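Local coordinates for bsobi restriction endonuclease (Geobacillus stearothermophilus, PDB 1DC1), which recognises the degenerate double-stranded DNA sequence 5'-CYCGRG-3' as a homodimer and cleaves it after the first cytosine, with magnesium as cofactor, at residues D[142-147]-D[175-180]; D[156-161]-D[170-175]. All blocks are in the same frame, centred on the assembly; numbering follows the deposited sequence.

Interaction 1 (D[142-147]-D[175-180]); sequences LTRAII and EDDYEL
Arg144, on helix 110-152, grips Asp177 end-on with both terminal nitrogens of its guanidinium. NH2 makes a nearly straight salt bridge to Asp177 OD1 (2.8 Å, N-H...O 168°), which it meets on the syn side though 34° out of the carboxylate plane. NH1 donates to the backbone Asp177 O at 2.9 Å, from above the carbonyl plane; Leu180 N reaches the same oxygen from the opposite face, also at 2.9 Å. That second bond closes the type II beta turn from Asp177 to Leu180, in the loop joining strand 170-172 to strand 184-191, and the helix thus holds the turn by its first residue. An Asx turn ties Asp176 OD1 to Tyr178 N (2.9 Å). Glu181 forms a further salt bridge with Arg144 NH1, while Asp177 OD2 is satisfied by a hydrogen bond with Tyr157 OH. An alanine in place of Arg144 would probably leave Asp177 OD1 without its charged mate and the turn carbonyl with one donor fewer. With CG trans to its nitrogen (chi1 179°) and two bends beyond, Arg144 sets its guanidinium against Ile147 CD1, which lies 3.4 Å above that plane, offset toward the rim, and meets Leu180 CD2 at 3.9 Å.

Interaction 2 (D[156-161]-D[170-175]); sequences PYKWLD and WMDKPE
Lys158 and Asp172 run side by side on one face of the paired strands and close a salt bridge, Lys158 NZ to Asp172 OD1 at 2.9 Å; the ammonium comes from above the carboxylate plane, brought there by bends at the last two torsions of the lysine chain. Between the backbones, Trp159 and Met171 form an antiparallel hydrogen-bonded pair. Trp159 N donates to Met171 O at 2.6 Å and Met171 N to Trp159 O at 2.8 Å. Further along, Lys173 N gives a longer bond to Tyr157 O (3.1 Å), and a water donates to Asp172 O while accepting weakly from Trp159 NE1, at the indole edge.

Packing spreads to both faces. Leu160 CD1 sits squarely over the five-membered ring of Trp170, a CH-pi contact 3.7 Å from the centroid, while CD2 touches CZ2 of the same indole. On the opposite face, Met171 lies alongside Trp159, its SD 4.7 Å from the centroid of the six-membered ring, an oblique Met-aromatic contact. With CG between its backbone N and carbonyl carbon (chi1 65°), Tyr157 presents one ring face to Lys173, whose CB stands over the centre, 3.7 Å from the centroid; the lysine chain crosses at about a right angle and its NZ bonds to Pro174 O.

The two strands form a beta hairpin at one margin of the large mixed sheet: strand 157-161 also makes backbone hydrogen bonds to strand 184-191 through Lys158 and Leu160, and strand 170-172, outermost within the chain, edges the central sheet of this PD-(D/E)XK-clan enzyme.

Interaction 2 is nested in the loop that interaction 1 closes: helix 110-152 leads into strand 157-161, the hairpin returns through strand 170-172, and residue ranges 170-175 and 175-180 meet at Glu175. Their centres lie about 10 Å apart, and Tyr157 bridges them, its OH 2.6 Å from Asp177 OD2; the carboxylate that takes Arg144 on one oxygen thus meets the hairpin with the other. Leu180 CD1 adds apolar contact, 3.7 Å from Trp159 CE2. Both contacts are away from the predicted magnesium site (Asp212, Glu240 and Lys242); their nearest atoms are about 11 Å (interaction 1) and 8 Å (interaction 2) from the bound DNA.

Interaction 1 (D[142-147]-D[175-180])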
ATOM      1  N   LEU D 142       6.483   8.315 -19.044  1.00 11.68           N
ATOM      2  CA  LEU D 142       7.132   7.350 -19.896  1.00 12.32           C
ATOM      3  C   LEU D 142       6.653   7.520 -21.346  1.00 16.70           C
ATOM      4  O   LEU D 142       7.442   7.444 -22.278  1.00 15.90           O
ATOM      5  CB  LEU D 142       6.843   5.930 -19.437  1.00 14.97           C
ATOM      6  CG  LEU D 142       7.646   4.901 -20.256  1.00 15.66           C
ATOM      7  CD1 LEU D 142       9.114   5.049 -19.891  1.00 15.06           C
ATOM      8  CD2 LEU D 142       7.171   3.466 -20.002  1.00 19.82           C
ATOM      9  N   THR D 143       5.355   7.748 -21.544  1.00 15.47           N
ATOM     10  CA  THR D 143       4.823   7.933 -22.894  1.00 16.40           C
ATOM     11  C   THR D 143       5.452   9.182 -23.549  1.00 18.05           C
ATOM     12  O   THR D 143       5.798   9.168 -24.736  1.00 13.82           O
ATOM     13  CB  THR D 143       3.281   8.098 -22.894  1.00 13.43           C
ATOM     14  OG1 THR D 143       2.675   6.875 -22.499  1.00 13.82           O
ATOM     15  CG2 THR D 143       2.775   8.411 -24.276  1.00 10.53           C
ATOM     16  N   ARG D 144       5.592  10.259 -22.777  1.00 15.32           N
ATOM     17  CA  ARG D 144       6.187  11.486 -23.313  1.00 14.40           C
ATOM     18  C   ARG D 144       7.600  11.168 -23.779  1.00 15.12           C
ATOM     19  O   ARG D 144       8.016  11.644 -24.840  1.00 15.01           O
ATOM     20  CB  ARG D 144       6.221  12.585 -22.242  1.00 15.24           C
ATOM     21  CG  ARG D 144       6.841  13.887 -22.680  1.00 14.78           C
ATOM     22  CD  ARG D 144       5.862  14.598 -23.610  1.00 23.75           C
ATOM     23  NE  ARG D 144       6.281  14.505 -25.014  1.00 24.13           N
ATOM     24  CZ  ARG D 144       5.542  14.846 -26.073  1.00 18.27           C
ATOM     25  NH1 ARG D 144       4.304  15.317 -25.940  1.00 14.15           N
ATOM     26  NH2 ARG D 144       6.093  14.762 -27.274  1.00 19.31           N
ATOM     27  N   ALA D 145       8.345  10.379 -22.997  1.00 12.96           N
ATOM     28  CA  ALA D 145       9.717   9.997 -23.380  1.00 12.73           C
ATOM     29  C   ALA D 145       9.735   9.132 -24.680  1.00 14.98           C
ATOM     30  O   ALA D 145      10.593   9.299 -25.540  1.00 14.31           O
ATOM     31  CB  ALA D 145      10.390   9.259 -22.227  1.00 12.43           C
ATOM     32  N   ILE D 146       8.760   8.238 -24.813  1.00 15.18           N
ATOM     33  CA  ILE D 146       8.611   7.366 -25.965  1.00 14.50           C
ATOM     34  C   ILE D 146       8.259   8.186 -27.211  1.00 14.39           C
ATOM     35  O   ILE D 146       8.934   8.055 -28.225  1.00 15.61           O
ATOM     36  CB  ILE D 146       7.481   6.308 -25.719  1.00 22.26           C
ATOM     37  CG1 ILE D 146       7.900   5.336 -24.570  1.00 17.74           C
ATOM     38  CG2 ILE D 146       7.092   5.608 -27.093  1.00 17.70           C
ATOM     39  CD1 ILE D 146       8.367   4.005 -25.028  1.00 30.74           C
ATOM     40  N   ILE D 147       7.213   9.009 -27.157  1.00 13.19           N
ATOM     41  CA  ILE D 147       6.855   9.820 -28.333  1.00 16.17           C
ATOM     42  C   ILE D 147       7.928  10.852 -28.695  1.00 15.19           C
ATOM     43  O   ILE D 147       8.172  11.091 -29.865  1.00 11.38           O
ATOM     44  CB  ILE D 147       5.395  10.433 -28.232  1.00 14.24           C
ATOM     45  CG1 ILE D 147       5.249  11.485 -27.144  1.00 12.98           C
ATOM     46  CG2 ILE D 147       4.405   9.267 -27.982  1.00 16.86           C
ATOM     47  CD1 ILE D 147       3.805  11.919 -27.004  1.00 14.07           C
ATOM     48  N   GLU D 175       0.036  16.904 -35.711  1.00 23.99           N
ATOM     49  CA  GLU D 175       1.255  17.700 -36.067  1.00 24.68           C
ATOM     50  C   GLU D 175       2.095  18.101 -34.832  1.00 21.69           C
ATOM     51  O   GLU D 175       3.332  17.992 -34.822  1.00 24.76           O
ATOM     52  CB  GLU D 175       0.870  18.975 -36.837  1.00 23.80           C
ATOM     53  CG  GLU D 175       2.060  19.713 -37.396  0.38 15.52           C
ATOM     54  CD  GLU D 175       2.922  18.827 -38.260  0.38 21.17           C
ATOM     55  OE1 GLU D 175       2.365  18.161 -39.160  0.38 18.33           O
ATOM     56  OE2 GLU D 175       4.153  18.797 -38.038  0.38 16.15           O
ATOM     57  N   ASP D 176       1.404  18.594 -33.808  1.00 22.10           N
ATOM     58  CA  ASP D 176       2.042  18.919 -32.551  1.00 27.19           C
ATOM     59  C   ASP D 176       1.449  17.951 -31.528  1.00 20.03           C
ATOM     60  O   ASP D 176       0.275  18.059 -31.160  1.00 22.48           O
ATOM     61  CB  ASP D 176       1.745  20.365 -32.137  1.00 27.17           C
ATOM     62  CG  ASP D 176       2.538  20.793 -30.918  1.00 27.83           C
ATOM     63  OD1 ASP D 176       3.146  19.936 -30.222  1.00 35.41           O
ATOM     64  OD2 ASP D 176       2.575  22.006 -30.653  1.00 33.10           O
ATOM     65  N   ASP D 177       2.249  17.008 -31.073  1.00 16.09           N
ATOM     66  CA  ASP D 177       1.754  16.064 -30.094  1.00 18.37           C
ATOM     67  C   ASP D 177       1.965  16.542 -28.628  1.00 17.91           C
ATOM     68  O   ASP D 177       2.021  15.752 -27.679  1.00 18.02           O
ATOM     69  CB  ASP D 177       2.338  14.659 -30.391  1.00 21.25           C
ATOM     70  CG  ASP D 177       3.817  14.550 -30.085  1.00 21.29           C
ATOM     71  OD1 ASP D 177       4.329  15.388 -29.307  1.00 24.23           O
ATOM     72  OD2 ASP D 177       4.471  13.614 -30.599  1.00 17.13           O
ATOM     73  N   TYR D 178       2.046  17.857 -28.451  1.00 16.41           N
ATOM     74  CA  TYR D 178       2.164  18.437 -27.123  1.00 17.88           C
ATOM     75  C   TYR D 178       1.099  17.820 -26.214  1.00 19.56           C
ATOM     76  O   TYR D 178      -0.107  17.836 -26.534  1.00 15.78           O
ATOM     77  CB  TYR D 178       1.926  19.932 -27.211  1.00 17.33           C
ATOM     78  CG  TYR D 178       2.084  20.638 -25.912  1.00 18.42           C
ATOM     79  CD1 TYR D 178       0.981  20.869 -25.083  1.00 20.35           C
ATOM     80  CD2 TYR D 178       3.326  21.140 -25.536  1.00 17.92           C
ATOM     81  CE1 TYR D 178       1.120  21.593 -23.903  1.00 18.95           C
ATOM     82  CE2 TYR D 178       3.486  21.874 -24.359  1.00 19.27           C
ATOM     83  CZ  TYR D 178       2.385  22.104 -23.538  1.00 19.98           C
ATOM     84  OH  TYR D 178       2.552  22.839 -22.370  1.00 20.03           O
ATOM     85  N   GLU D 179       1.532  17.276 -25.084  1.00 20.07           N
ATOM     86  CA  GLU D 179       0.614  16.673 -24.125  1.00 22.09           C
ATOM     87  C   GLU D 179      -0.247  15.518 -24.606  1.00 20.04           C
ATOM     88  O   GLU D 179      -1.251  15.203 -23.948  1.00 22.27           O
ATOM     89  CB  GLU D 179      -0.326  17.724 -23.521  1.00 27.96           C
ATOM     90  CG  GLU D 179       0.303  18.472 -22.363  1.00 41.52           C
ATOM     91  CD  GLU D 179      -0.642  19.477 -21.711  1.00 51.14           C
ATOM     92  OE1 GLU D 179      -1.753  19.722 -22.257  1.00 52.50           O
ATOM     93  OE2 GLU D 179      -0.262  20.023 -20.644  1.00 60.34           O
ATOM     94  N   LEU D 180       0.109  14.900 -25.743  1.00 19.46           N
ATOM     95  CA  LEU D 180      -0.643  13.716 -26.235  1.00 21.50           C
ATOM     96  C   LEU D 180      -0.563  12.552 -25.205  1.00 19.15           C
ATOM     97  O   LEU D 180      -1.515  11.759 -25.103  1.00 18.11           O
ATOM     98  CB  LEU D 180      -0.128  13.228 -27.616  1.00 17.19           C
ATOM     99  CG  LEU D 180      -0.717  11.946 -28.258  1.00 13.67           C
ATOM    100  CD1 LEU D 180      -0.766  12.069 -29.780  1.00 14.83           C
ATOM    101  CD2 LEU D 180       0.159  10.762 -27.881  1.00 17.49           C
TER

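Interaction 2 (D[156-161]-D[170-175])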
ATOM      1  N   PRO D 156       7.050   8.357 -37.597  1.00 20.60           N
ATOM      2  CA  PRO D 156       5.661   8.606 -37.227  1.00 21.46           C
ATOM      3  C   PRO D 156       5.091   7.466 -36.351  1.00 19.76           C
ATOM      4  O   PRO D 156       5.639   6.367 -36.263  1.00 16.51           O
ATOM      5  CB  PRO D 156       4.934   8.705 -38.567  1.00 22.46           C
ATOM      6  CG  PRO D 156       5.800   8.051 -39.555  1.00 23.52           C
ATOM      7  CD  PRO D 156       7.218   8.072 -39.033  1.00 24.56           C
ATOM      8  N   TYR D 157       3.974   7.742 -35.707  1.00 18.84           N
ATOM      9  CA  TYR D 157       3.337   6.743 -34.882  1.00 15.67           C
ATOM     10  C   TYR D 157       1.817   6.976 -34.880  1.00 19.44           C
ATOM     11  O   TYR D 157       1.338   7.991 -35.394  1.00 19.75           O
ATOM     12  CB  TYR D 157       3.934   6.791 -33.453  1.00  9.44           C
ATOM     13  CG  TYR D 157       3.663   8.078 -32.696  1.00  9.99           C
ATOM     14  CD1 TYR D 157       2.433   8.259 -32.006  1.00 13.04           C
ATOM     15  CD2 TYR D 157       4.613   9.109 -32.666  1.00 11.91           C
ATOM     16  CE1 TYR D 157       2.140   9.426 -31.295  1.00 11.69           C
ATOM     17  CE2 TYR D 157       4.345  10.291 -31.967  1.00 15.72           C
ATOM     18  CZ  TYR D 157       3.086  10.444 -31.271  1.00 16.72           C
ATOM     19  OH  TYR D 157       2.776  11.605 -30.556  1.00 17.24           O
ATOM     20  N   LYS D 158       1.073   5.996 -34.366  1.00 18.24           N
ATOM     21  CA  LYS D 158      -0.366   6.097 -34.213  1.00 17.16           C
ATOM     22  C   LYS D 158      -0.586   5.955 -32.725  1.00 14.00           C
ATOM     23  O   LYS D 158       0.266   5.386 -32.030  1.00 16.23           O
ATOM     24  CB  LYS D 158      -1.060   4.967 -34.951  1.00 20.59           C
ATOM     25  CG  LYS D 158      -0.625   4.889 -36.405  1.00 27.08           C
ATOM     26  CD  LYS D 158      -1.350   3.802 -37.110  1.00 33.97           C
ATOM     27  CE  LYS D 158      -2.561   4.343 -37.778  1.00 40.15           C
ATOM     28  NZ  LYS D 158      -2.161   4.765 -39.133  1.00 46.47           N
ATOM     29  N   TRP D 159      -1.683   6.512 -32.232  1.00 18.34           N
ATOM     30  CA  TRP D 159      -1.951   6.405 -30.835  1.00 16.10           C
ATOM     31  C   TRP D 159      -3.382   6.020 -30.557  1.00 14.63           C
ATOM     32  O   TRP D 159      -4.255   6.160 -31.395  1.00 17.31           O
ATOM     33  CB  TRP D 159      -1.597   7.697 -30.156  1.00 15.63           C
ATOM     34  CG  TRP D 159      -2.523   8.792 -30.492  1.00 19.71           C
ATOM     35  CD1 TRP D 159      -2.646   9.423 -31.694  1.00 19.62           C
ATOM     36  CD2 TRP D 159      -3.421   9.466 -29.578  1.00 20.76           C
ATOM     37  NE1 TRP D 159      -3.560  10.461 -31.583  1.00 19.29           N
ATOM     38  CE2 TRP D 159      -4.044  10.501 -30.299  1.00 19.17           C
ATOM     39  CE3 TRP D 159      -3.748   9.286 -28.218  1.00 17.26           C
ATOM     40  CZ2 TRP D 159      -4.980  11.356 -29.708  1.00 20.83           C
ATOM     41  CZ3 TRP D 159      -4.664  10.128 -27.638  1.00 22.10           C
ATOM     42  CH2 TRP D 159      -5.272  11.154 -28.379  1.00 21.73           C
ATOM     43  N   LEU D 160      -3.597   5.514 -29.355  1.00 19.41           N
ATOM     44  CA  LEU D 160      -4.891   5.055 -28.896  1.00 20.41           C
ATOM     45  C   LEU D 160      -5.318   5.926 -27.711  1.00 21.26           C
ATOM     46  O   LEU D 160      -4.604   6.084 -26.719  1.00 19.07           O
ATOM     47  CB  LEU D 160      -4.798   3.551 -28.537  1.00 16.24           C
ATOM     48  CG  LEU D 160      -6.096   2.745 -28.491  1.00 18.05           C
ATOM     49  CD1 LEU D 160      -6.802   2.696 -29.861  1.00 18.35           C
ATOM     50  CD2 LEU D 160      -5.764   1.358 -28.014  1.00 18.67           C
ATOM     51  N   ASP D 161      -6.492   6.513 -27.859  1.00 19.21           N
ATOM     52  CA  ASP D 161      -7.040   7.419 -26.870  1.00 22.13           C
ATOM     53  C   ASP D 161      -7.670   6.666 -25.707  1.00 25.38           C
ATOM     54  O   ASP D 161      -8.680   5.970 -25.896  1.00 27.95           O
ATOM     55  CB  ASP D 161      -8.081   8.289 -27.571  1.00 27.90           C
ATOM     56  CG  ASP D 161      -8.396   9.558 -26.804  1.00 34.49           C
ATOM     57  OD1 ASP D 161      -8.439   9.511 -25.553  1.00 33.68           O
ATOM     58  OD2 ASP D 161      -8.607  10.599 -27.456  1.00 33.81           O
ATOM     59  N   TRP D 170      -7.103   3.503 -33.655  1.00 30.85           N
ATOM     60  CA  TRP D 170      -5.730   3.990 -33.671  1.00 30.10           C
ATOM     61  C   TRP D 170      -5.597   5.218 -34.568  1.00 27.93           C
ATOM     62  O   TRP D 170      -5.742   5.137 -35.787  1.00 30.82           O
ATOM     63  CB  TRP D 170      -4.792   2.887 -34.127  1.00 26.20           C
ATOM     64  CG  TRP D 170      -4.575   1.878 -33.047  1.00 32.60           C
ATOM     65  CD1 TRP D 170      -5.316   0.737 -32.817  1.00 29.77           C
ATOM     66  CD2 TRP D 170      -3.526   1.888 -32.054  1.00 29.97           C
ATOM     67  NE1 TRP D 170      -4.793   0.038 -31.754  1.00 24.97           N
ATOM     68  CE2 TRP D 170      -3.694   0.713 -31.261  1.00 31.59           C
ATOM     69  CE3 TRP D 170      -2.459   2.770 -31.753  1.00 21.22           C
ATOM     70  CZ2 TRP D 170      -2.821   0.394 -30.176  1.00 20.59           C
ATOM     71  CZ3 TRP D 170      -1.584   2.448 -30.658  1.00 19.26           C
ATOM     72  CH2 TRP D 170      -1.784   1.268 -29.893  1.00 21.97           C
ATOM     73  N   MET D 171      -5.316   6.356 -33.949  1.00 25.62           N
ATOM     74  CA  MET D 171      -5.204   7.591 -34.707  1.00 29.51           C
ATOM     75  C   MET D 171      -3.783   7.975 -35.022  1.00 26.94           C
ATOM     76  O   MET D 171      -2.848   7.622 -34.307  1.00 23.73           O
ATOM     77  CB  MET D 171      -5.881   8.769 -33.969  1.00 25.58           C
ATOM     78  CG  MET D 171      -7.226   8.420 -33.343  1.00 32.42           C
ATOM     79  SD  MET D 171      -7.782   9.617 -32.147  1.00 34.22           S
ATOM     80  CE  MET D 171      -7.743  11.025 -33.069  1.00 32.23           C
ATOM     81  N   ASP D 172      -3.636   8.719 -36.116  1.00 32.43           N
ATOM     82  CA  ASP D 172      -2.318   9.200 -36.480  1.00 29.02           C
ATOM     83  C   ASP D 172      -1.902  10.343 -35.557  1.00 22.05           C
ATOM     84  O   ASP D 172      -2.735  11.134 -35.065  1.00 22.96           O
ATOM     85  CB  ASP D 172      -2.265   9.665 -37.929  1.00 38.28           C
ATOM     86  CG  ASP D 172      -2.261   8.517 -38.910  1.00 38.42           C
ATOM     87  OD1 ASP D 172      -1.421   7.582 -38.825  1.00 35.00           O
ATOM     88  OD2 ASP D 172      -3.129   8.579 -39.790  1.00 52.25           O
ATOM     89  N   LYS D 173      -0.607  10.384 -35.294  1.00 17.28           N
ATOM     90  CA  LYS D 173      -0.038  11.402 -34.452  1.00 18.69           C
ATOM     91  C   LYS D 173      -0.444  12.770 -35.011  1.00 20.20           C
ATOM     92  O   LYS D 173      -0.434  12.966 -36.224  1.00 22.39           O
ATOM     93  CB  LYS D 173       1.481  11.251 -34.491  1.00 21.23           C
ATOM     94  CG  LYS D 173       2.281  12.447 -34.120  1.00 26.58           C
ATOM     95  CD  LYS D 173       3.539  12.459 -34.923  1.00 18.75           C
ATOM     96  CE  LYS D 173       4.354  13.648 -34.515  1.00 21.44           C
ATOM     97  NZ  LYS D 173       3.854  14.916 -35.074  1.00 12.54           N
ATOM     98  N   PRO D 174      -0.834  13.716 -34.140  1.00 22.80           N
ATOM     99  CA  PRO D 174      -1.210  15.051 -34.612  1.00 20.81           C
ATOM    100  C   PRO D 174       0.098  15.796 -34.948  1.00 21.03           C
ATOM    101  O   PRO D 174       1.162  15.361 -34.494  1.00 20.68           O
ATOM    102  CB  PRO D 174      -1.903  15.650 -33.411  1.00 18.55           C
ATOM    103  CG  PRO D 174      -1.233  14.978 -32.240  1.00 20.80           C
ATOM    104  CD  PRO D 174      -0.981  13.589 -32.681  1.00 16.99           C
ATOM    105  N   GLU D 175       0.036  16.904 -35.711  1.00 23.99           N
ATOM    106  CA  GLU D 175       1.255  17.700 -36.067  1.00 24.68           C
ATOM    107  C   GLU D 175       2.095  18.101 -34.832  1.00 21.69           C
ATOM    108  O   GLU D 175       3.332  17.992 -34.822  1.00 24.76           O
ATOM    109  CB  GLU D 175       0.870  18.975 -36.837  1.00 23.80           C
ATOM    110  CG  GLU D 175       2.060  19.713 -37.396  0.38 15.52           C
ATOM    111  CD  GLU D 175       2.922  18.827 -38.260  0.38 21.17           C
ATOM    112  OE1 GLU D 175       2.365  18.161 -39.160  0.38 18.33           O
ATOM    113  OE2 GLU D 175       4.153  18.797 -38.038  0.38 16.15           O
TER
HETATM  114  O   HOH W   1      -4.731  12.741 -33.759  1.00 32.32           O